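Local coordinates for uncharacterized protein yqbN (Bacillus subtilis, PDB 3KLU) that is of unknown function but belongs to a family of XkdN-like phage tail assembly chaperones, which suggests a part in building phage tails, at residues I21-V26 with I45-T50. Residues are numbered along the deposited sequence; the frame is centred on the assembly and turned at random.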
loop_
_atom_site.group_PDB
_atom_site.type_symbol
_atom_site.label_atom_id
_atom_site.label_comp_id
_atom_site.label_asym_id
_atom_site.label_seq_id
_atom_site.Cartn_x
_atom_site.Cartn_y
_atom_site.Cartn_z
ATOM N N ILE A 21 -10.123 15.828 -8.509
ATOM C CA ILE A 21 -9.478 15.763 -7.209
ATOM C C ILE A 21 -8.602 14.522 -7.161
ATOM O O ILE A 21 -8.985 13.456 -7.632
ATOM C CB ILE A 21 -10.532 15.685 -6.124
ATOM C CG1 ILE A 21 -11.330 16.972 -6.144
ATOM C CG2 ILE A 21 -9.898 15.458 -4.774
ATOM C CD1 ILE A 21 -12.599 16.880 -5.402
ATOM N N ASP A 22 -7.418 14.632 -6.604
ATOM C CA ASP A 22 -6.635 13.441 -6.606
ATOM C C ASP A 22 -6.682 12.673 -5.317
ATOM O O ASP A 22 -7.117 13.176 -4.278
ATOM C CB ASP A 22 -5.196 13.736 -6.982
ATOM C CG ASP A 22 -4.549 12.561 -7.707
ATOM O OD1 ASP A 22 -4.084 11.597 -7.039
ATOM O OD2 ASP A 22 -4.533 12.597 -8.962
ATOM N N ALA A 23 -6.224 11.431 -5.425
ATOM C CA ALA A 23 -6.163 10.490 -4.321
ATOM C C ALA A 23 -5.396 10.983 -3.102
ATOM O O ALA A 23 -4.335 11.598 -3.185
ATOM C CB ALA A 23 -5.572 9.167 -4.795
ATOM N N GLU A 24 -5.993 10.686 -1.970
ATOM C CA GLU A 24 -5.501 10.995 -0.652
ATOM C C GLU A 24 -4.021 11.141 -0.324
ATOM O O GLU A 24 -3.255 11.902 -0.910
ATOM C CB GLU A 24 -6.052 9.935 0.282
ATOM C CG GLU A 24 -6.497 8.625 -0.422
ATOM C CD GLU A 24 -5.373 7.912 -1.162
ATOM O OE1 GLU A 24 -4.209 8.300 -0.951
ATOM O OE2 GLU A 24 -5.652 6.967 -1.941
ATOM N N GLU A 25 -3.713 10.363 0.699
ATOM C CA GLU A 25 -2.461 10.175 1.409
ATOM C C GLU A 25 -3.110 10.177 2.782
ATOM O O GLU A 25 -3.246 11.201 3.438
ATOM C CB GLU A 25 -1.488 11.330 1.232
ATOM C CG GLU A 25 -0.397 10.995 0.229
ATOM C CD GLU A 25 1.006 11.305 0.746
ATOM O OE1 GLU A 25 1.143 11.707 1.924
ATOM O OE2 GLU A 25 1.975 11.141 -0.031
ATOM N N VAL A 26 -3.588 8.993 3.143
ATOM C CA VAL A 26 -4.303 8.718 4.372
ATOM C C VAL A 26 -3.390 8.108 5.442
ATOM O O VAL A 26 -2.729 7.088 5.197
ATOM C CB VAL A 26 -5.434 7.737 4.036
ATOM C CG1 VAL A 26 -6.133 7.259 5.273
ATOM C CG2 VAL A 26 -6.403 8.409 3.091
ATOM N N ILE A 45 1.314 5.711 6.189
ATOM C CA ILE A 45 0.729 6.606 5.209
ATOM C C ILE A 45 0.447 5.790 3.952
ATOM O O ILE A 45 1.377 5.194 3.339
ATOM C CB ILE A 45 1.666 7.717 4.846
ATOM C CG1 ILE A 45 1.952 8.550 6.075
ATOM C CG2 ILE A 45 1.024 8.610 3.766
ATOM C CD1 ILE A 45 2.962 9.661 5.790
ATOM N N PHE A 46 -0.838 5.750 3.591
ATOM C CA PHE A 46 -1.321 5.032 2.418
ATOM C C PHE A 46 -1.737 6.038 1.352
ATOM O O PHE A 46 -2.034 7.209 1.660
ATOM C CB PHE A 46 -2.535 4.165 2.750
ATOM C CG PHE A 46 -2.250 3.034 3.740
ATOM C CD1 PHE A 46 -2.142 3.293 5.111
ATOM C CD2 PHE A 46 -2.186 1.713 3.304
ATOM C CE1 PHE A 46 -1.991 2.241 6.024
ATOM C CE2 PHE A 46 -2.033 0.655 4.208
ATOM C CZ PHE A 46 -1.937 0.912 5.560
ATOM N N LYS A 47 -1.720 5.580 0.103
ATOM C CA LYS A 47 -2.118 6.378 -1.046
ATOM C C LYS A 47 -2.357 5.410 -2.181
ATOM O O LYS A 47 -1.425 4.759 -2.640
ATOM C CB LYS A 47 -1.025 7.350 -1.459
ATOM C CG LYS A 47 -1.444 8.257 -2.610
ATOM C CD LYS A 47 -0.221 8.987 -3.165
ATOM C CE LYS A 47 -0.637 10.205 -3.944
ATOM N NZ LYS A 47 -1.592 9.732 -4.966
ATOM N N ALA A 48 -3.615 5.299 -2.602
ATOM C CA ALA A 48 -4.015 4.416 -3.701
ATOM C C ALA A 48 -3.094 4.495 -4.933
ATOM O O ALA A 48 -2.562 5.555 -5.299
ATOM C CB ALA A 48 -5.456 4.731 -4.131
ATOM N N ILE A 49 -2.889 3.351 -5.560
ATOM C CA ILE A 49 -2.075 3.348 -6.756
ATOM C C ILE A 49 -3.068 3.464 -7.926
ATOM O O ILE A 49 -4.267 3.614 -7.712
ATOM C CB ILE A 49 -1.221 2.069 -6.827
ATOM C CG1 ILE A 49 -2.119 0.830 -6.784
ATOM C CG2 ILE A 49 -0.274 2.051 -5.635
ATOM C CD1 ILE A 49 -1.417 -0.459 -7.137
ATOM N N THR A 50 -2.585 3.388 -9.149
ATOM C CA THR A 50 -3.469 3.547 -10.272
ATOM C C THR A 50 -4.095 2.245 -10.707
ATOM O O THR A 50 -3.646 1.127 -10.346
ATOM C CB THR A 50 -2.713 4.140 -11.445
ATOM O OG1 THR A 50 -1.745 3.189 -11.893
ATOM C CG2 THR A 50 -1.961 5.410 -10.992
#
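A bend at chi2 (61°) folds the carboxylate of E24, as modelled, onto the backbone of A48, while K47, with CG anti to its backbone N, extends across E24 and E25 toward D22 and turns at chi4, which leaves its ammonium near D22 OD1 and A23 O. Both lie just beyond the end of an antiparallel ladder, where V26, opening edge strand 26-28, pairs with F46 at the close of strand 44-46, the middle one of three. The evidence is a hydrogen-bonded pair: V26 N donates to F46 O at 2.8 Å, and F46 N returns a nearly straight bond to V26 O (N-H...O 179°). F46 O also receives a CA-H...O contact from E25 CA at 3.0 Å. The same V26 O lies in the plane of the F46 ring, at its edge, 3.8 Å from CD1; beyond, the ring meets W126 and the residue touches I133 of helix 120-133, tying the sheet to that helix.

Past the paired strands, the contacts involve side chains. A48 N bonds to E24 OE2 at 2.7 Å, on the syn side of the carboxylate and 16° out of its plane; E24 is poorly ordered and its OE1 sits too close to K47 CA, so the exact placement is doubtful. E25 crosses K47 at a slant, its CG 3.9 Å from K47 CD, and brings OE1 to I45 CG2. At the far end the D22-K47 salt bridge is long, with D22 itself poorly ordered: D22 OD1 stands 3.7 Å from K47 NZ.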